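Long-range contact in phosphocarrier protein HPr (Mycoplasma capricolum, PDB 1PCH), which carries phosphoryl groups on an active-site histidine as a general, non-sugar-specific component of the phosphoenolpyruvate-dependent sugar phosphotransferase system: residues Arg16-Phe28 with Gln74-Ile86. Sequence-based numbering, arbitrary orientation.
Sequences RPASVLAKEASKF and QAIKQTMIDTALI
The Phe28 ring presents its CE2–CZ side to Ala75, whose CB approaches obliquely to 3.5 Å from CZ of Phe28. The same methyl group meets the Glu24 carboxylate, whose OE2 lies 3.7 Å from Ala75 CB; its other oxygen, OE1, takes the salt bridge from Lys27 NZ, met 52° out of the carboxylate plane. At the other end the Pro17 ring rests its CB and CG on Leu85 CD1, the two side chains crossing at about a right angle. Between these ends, Leu21 forks across the interface: CD2 packs 3.7 Å from Met80 CG and also touches Ile76 and Thr79, while CD1 reaches Leu85 CD2 at 3.9 Å. Ile76 CD1 lies 4.0 Å from Ala25 CB. A chi1 of -64° sets the Thr79 hydroxyl OG1 beside its own backbone N and the methyl CG2 anti to it; CG2 thereby comes 3.6 Å from Val20 CG1, and OG1 bonds back to Ala75 O at 2.9 Å. Thr83 OG1 likewise bonds to Thr79 O. The helical parts run nearly antiparallel (161°) with axes 9.9 Å apart, in the two longer of the three helices that cover one face of the four-stranded antiparallel sheet in the open-faced beta-sandwich of HPr; Met80 continues inward to Ile60 and Ile62 of strand 59-65. Pro17 lies beside His14, the active-site histidine that forms the phosphohistidine intermediate. With no hydrogen bond or salt bridge between the segments, their cohesion rests on apolar packing, and the threonines can join it because their hydroxyls donate to carbonyls one turn back, Ala75 O and Thr79 O.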
loop_
_atom_site.group_PDB
_atom_site.type_symbol
_atom_site.label_atom_id
_atom_site.label_comp_id
_atom_site.label_asym_id
_atom_site.label_seq_id
_atom_site.Cartn_x
_atom_site.Cartn_y
_atom_site.Cartn_z
ATOM N N ARG A 16 6.698 -7.155 -7.317
ATOM C CA ARG A 16 7.120 -5.879 -7.945
ATOM C C ARG A 16 6.505 -4.697 -7.261
ATOM O O ARG A 16 7.160 -3.749 -6.787
ATOM C CB ARG A 16 6.774 -5.949 -9.422
ATOM C CG ARG A 16 7.619 -5.032 -10.307
ATOM C CD ARG A 16 7.053 -4.994 -11.722
ATOM N N PRO A 17 5.145 -4.689 -7.223
ATOM C CA PRO A 17 4.483 -3.580 -6.545
ATOM C C PRO A 17 4.757 -3.507 -5.107
ATOM O O PRO A 17 4.967 -2.403 -4.525
ATOM C CB PRO A 17 3.005 -3.744 -6.892
ATOM C CG PRO A 17 2.887 -5.235 -7.133
ATOM C CD PRO A 17 4.151 -5.564 -7.903
ATOM N N ALA A 18 4.825 -4.631 -4.366
ATOM C CA ALA A 18 5.114 -4.583 -2.970
ATOM C C ALA A 18 6.499 -3.947 -2.731
ATOM O O ALA A 18 6.655 -3.186 -1.799
ATOM C CB ALA A 18 5.089 -5.973 -2.339
ATOM N N SER A 19 7.453 -4.337 -3.565
ATOM C CA SER A 19 8.825 -3.853 -3.378
ATOM C C SER A 19 8.888 -2.351 -3.573
ATOM O O SER A 19 9.562 -1.677 -2.791
ATOM C CB SER A 19 9.786 -4.567 -4.309
ATOM O OG SER A 19 9.690 -4.153 -5.631
ATOM N N VAL A 20 8.242 -1.860 -4.620
ATOM C CA VAL A 20 8.166 -0.459 -4.951
ATOM C C VAL A 20 7.458 0.348 -3.881
ATOM O O VAL A 20 7.832 1.421 -3.452
ATOM C CB VAL A 20 7.550 -0.190 -6.331
ATOM C CG1 VAL A 20 7.494 1.298 -6.583
ATOM C CG2 VAL A 20 8.372 -0.898 -7.397
ATOM N N LEU A 21 6.349 -0.234 -3.386
ATOM C CA LEU A 21 5.623 0.420 -2.305
ATOM C C LEU A 21 6.429 0.458 -1.018
ATOM O O LEU A 21 6.437 1.500 -0.385
ATOM C CB LEU A 21 4.306 -0.288 -2.042
ATOM C CG LEU A 21 3.266 -0.013 -3.182
ATOM C CD1 LEU A 21 2.195 -1.138 -2.974
ATOM C CD2 LEU A 21 2.627 1.349 -2.922
ATOM N N ALA A 22 7.061 -0.639 -0.651
ATOM C CA ALA A 22 7.854 -0.675 0.594
ATOM C C ALA A 22 8.946 0.373 0.542
ATOM O O ALA A 22 9.205 1.065 1.522
ATOM C CB ALA A 22 8.425 -2.059 0.768
ATOM N N LYS A 23 9.562 0.506 -0.640
ATOM C CA LYS A 23 10.634 1.487 -0.818
ATOM C C LYS A 23 10.098 2.894 -0.604
ATOM O O LYS A 23 10.673 3.778 0.009
ATOM C CB LYS A 23 11.156 1.375 -2.275
ATOM C CG LYS A 23 11.994 2.614 -2.660
ATOM C CD LYS A 23 12.561 2.476 -4.047
ATOM C CE LYS A 23 13.503 3.598 -4.433
ATOM N NZ LYS A 23 13.660 3.697 -5.921
ATOM N N GLU A 24 8.968 3.141 -1.272
ATOM C CA GLU A 24 8.361 4.462 -1.201
ATOM C C GLU A 24 7.888 4.799 0.179
ATOM O O GLU A 24 8.157 5.871 0.724
ATOM C CB GLU A 24 7.234 4.618 -2.220
ATOM C CG GLU A 24 6.728 6.075 -2.195
ATOM C CD GLU A 24 7.610 6.928 -3.109
ATOM O OE1 GLU A 24 8.476 6.337 -3.805
ATOM O OE2 GLU A 24 7.350 8.131 -3.162
ATOM N N ALA A 25 7.184 3.833 0.815
ATOM C CA ALA A 25 6.733 4.097 2.178
ATOM C C ALA A 25 7.867 4.375 3.136
ATOM O O ALA A 25 7.725 5.167 4.052
ATOM C CB ALA A 25 5.931 2.870 2.655
ATOM N N SER A 26 9.020 3.706 2.929
ATOM C CA SER A 26 10.144 3.795 3.851
ATOM C C SER A 26 10.795 5.147 3.953
ATOM O O SER A 26 11.609 5.422 4.829
ATOM C CB SER A 26 11.236 2.771 3.431
ATOM O OG SER A 26 10.708 1.475 3.719
ATOM N N LYS A 27 10.411 6.033 3.050
ATOM C CA LYS A 27 10.939 7.365 2.995
ATOM C C LYS A 27 10.324 8.294 4.010
ATOM O O LYS A 27 10.852 9.385 4.246
ATOM C CB LYS A 27 10.571 7.936 1.570
ATOM C CG LYS A 27 11.043 6.973 0.467
ATOM C CD LYS A 27 10.572 7.540 -0.881
ATOM C CE LYS A 27 11.537 7.182 -2.009
ATOM N NZ LYS A 27 11.121 8.003 -3.257
ATOM N N PHE A 28 9.151 7.955 4.490
ATOM C CA PHE A 28 8.312 8.710 5.354
ATOM C C PHE A 28 8.488 8.372 6.823
ATOM O O PHE A 28 8.651 7.248 7.248
ATOM C CB PHE A 28 6.828 8.520 4.956
ATOM C CG PHE A 28 6.616 8.978 3.504
ATOM C CD1 PHE A 28 6.492 10.329 3.246
ATOM C CD2 PHE A 28 6.563 8.090 2.457
ATOM C CE1 PHE A 28 6.318 10.812 1.979
ATOM C CE2 PHE A 28 6.394 8.574 1.161
ATOM C CZ PHE A 28 6.275 9.911 0.924
ATOM N N GLN A 74 -0.466 10.571 -0.590
ATOM C CA GLN A 74 -0.465 10.876 -2.018
ATOM C C GLN A 74 0.617 10.113 -2.756
ATOM O O GLN A 74 0.388 9.617 -3.870
ATOM C CB GLN A 74 -0.374 12.374 -2.267
ATOM C CG GLN A 74 -1.468 13.196 -1.658
ATOM C CD GLN A 74 -2.874 12.815 -2.071
ATOM O OE1 GLN A 74 -3.083 12.211 -3.114
ATOM N NE2 GLN A 74 -3.843 13.264 -1.275
ATOM N N ALA A 75 1.794 10.048 -2.107
ATOM C CA ALA A 75 2.932 9.366 -2.682
ATOM C C ALA A 75 2.578 7.888 -2.905
ATOM O O ALA A 75 2.774 7.382 -3.995
ATOM C CB ALA A 75 4.171 9.530 -1.862
ATOM N N ILE A 76 1.994 7.283 -1.874
ATOM C CA ILE A 76 1.586 5.883 -1.954
ATOM C C ILE A 76 0.467 5.663 -2.982
ATOM O O ILE A 76 0.510 4.748 -3.781
ATOM C CB ILE A 76 1.204 5.342 -0.587
ATOM C CG1 ILE A 76 2.343 5.303 0.421
ATOM C CG2 ILE A 76 0.536 3.954 -0.726
ATOM C CD1 ILE A 76 3.594 4.639 -0.062
ATOM N N LYS A 77 -0.524 6.540 -2.993
ATOM C CA LYS A 77 -1.603 6.411 -3.975
ATOM C C LYS A 77 -1.030 6.498 -5.368
ATOM O O LYS A 77 -1.250 5.666 -6.257
ATOM C CB LYS A 77 -2.663 7.476 -3.674
ATOM C CG LYS A 77 -3.843 7.506 -4.601
ATOM C CD LYS A 77 -4.720 8.745 -4.316
ATOM C CE LYS A 77 -5.398 9.174 -5.628
ATOM N NZ LYS A 77 -6.344 10.318 -5.357
ATOM N N GLN A 78 -0.188 7.520 -5.591
ATOM C CA GLN A 78 0.385 7.642 -6.953
ATOM C C GLN A 78 1.187 6.432 -7.342
ATOM O O GLN A 78 1.166 5.969 -8.479
ATOM C CB GLN A 78 1.274 8.892 -7.037
ATOM C CG GLN A 78 1.824 9.059 -8.475
ATOM C CD GLN A 78 0.672 9.305 -9.444
ATOM O OE1 GLN A 78 -0.228 10.087 -9.119
ATOM N NE2 GLN A 78 0.669 8.563 -10.554
ATOM N N THR A 79 1.962 5.920 -6.372
ATOM C CA THR A 79 2.753 4.736 -6.610
ATOM C C THR A 79 1.892 3.547 -7.038
ATOM O O THR A 79 2.270 2.808 -7.950
ATOM C CB THR A 79 3.620 4.340 -5.399
ATOM O OG1 THR A 79 4.555 5.429 -5.197
ATOM C CG2 THR A 79 4.494 3.121 -5.762
ATOM N N MET A 80 0.754 3.381 -6.375
ATOM C CA MET A 80 -0.129 2.269 -6.735
ATOM C C MET A 80 -0.683 2.417 -8.148
ATOM O O MET A 80 -0.842 1.450 -8.862
ATOM C CB MET A 80 -1.298 2.161 -5.748
ATOM C CG MET A 80 -0.739 1.693 -4.396
ATOM S SD MET A 80 -2.073 1.453 -3.209
ATOM C CE MET A 80 -1.115 0.680 -1.876
ATOM N N ILE A 81 -0.966 3.672 -8.483
ATOM C CA ILE A 81 -1.501 3.953 -9.804
ATOM C C ILE A 81 -0.417 3.678 -10.838
ATOM O O ILE A 81 -0.631 3.026 -11.849
ATOM C CB ILE A 81 -1.966 5.413 -9.900
ATOM C CG1 ILE A 81 -3.302 5.624 -9.201
ATOM C CG2 ILE A 81 -2.022 5.857 -11.366
ATOM C CD1 ILE A 81 -3.588 6.967 -8.661
ATOM N N ASP A 82 0.763 4.214 -10.511
ATOM C CA ASP A 82 1.887 4.059 -11.429
ATOM C C ASP A 82 2.229 2.597 -11.638
ATOM O O ASP A 82 2.761 2.200 -12.657
ATOM C CB ASP A 82 3.120 4.779 -10.872
ATOM C CG ASP A 82 3.093 6.276 -11.075
ATOM O OD1 ASP A 82 2.138 6.796 -11.669
ATOM O OD2 ASP A 82 3.981 6.949 -10.469
ATOM N N THR A 83 2.063 1.779 -10.581
ATOM C CA THR A 83 2.474 0.374 -10.778
ATOM C C THR A 83 1.275 -0.406 -11.339
ATOM O O THR A 83 1.321 -1.606 -11.556
ATOM C CB THR A 83 3.044 -0.224 -9.519
ATOM O OG1 THR A 83 2.135 -0.097 -8.421
ATOM C CG2 THR A 83 4.371 0.383 -9.118
ATOM N N ALA A 84 0.197 0.305 -11.624
ATOM C CA ALA A 84 -1.003 -0.358 -12.174
ATOM C C ALA A 84 -1.631 -1.290 -11.176
ATOM O O ALA A 84 -2.311 -2.275 -11.495
ATOM C CB ALA A 84 -0.650 -1.063 -13.488
ATOM N N LEU A 85 -1.426 -1.043 -9.867
ATOM C CA LEU A 85 -2.036 -1.954 -8.890
ATOM C C LEU A 85 -3.525 -1.659 -8.723
ATOM O O LEU A 85 -4.343 -2.459 -8.297
ATOM C CB LEU A 85 -1.343 -1.715 -7.541
ATOM C CG LEU A 85 -1.600 -2.751 -6.460
ATOM C CD1 LEU A 85 -1.068 -4.129 -6.860
ATOM C CD2 LEU A 85 -0.790 -2.310 -5.173
ATOM N N ILE A 86 -3.842 -0.392 -8.918
ATOM C CA ILE A 86 -5.149 0.146 -8.759
ATOM C C ILE A 86 -5.419 1.036 -9.979
ATOM O O ILE A 86 -4.466 1.306 -10.723
ATOM C CB ILE A 86 -5.369 0.940 -7.453
ATOM C CG1 ILE A 86 -4.727 2.333 -7.425
ATOM C CG2 ILE A 86 -4.905 0.110 -6.269
ATOM C CD1 ILE A 86 -5.093 3.149 -6.218
#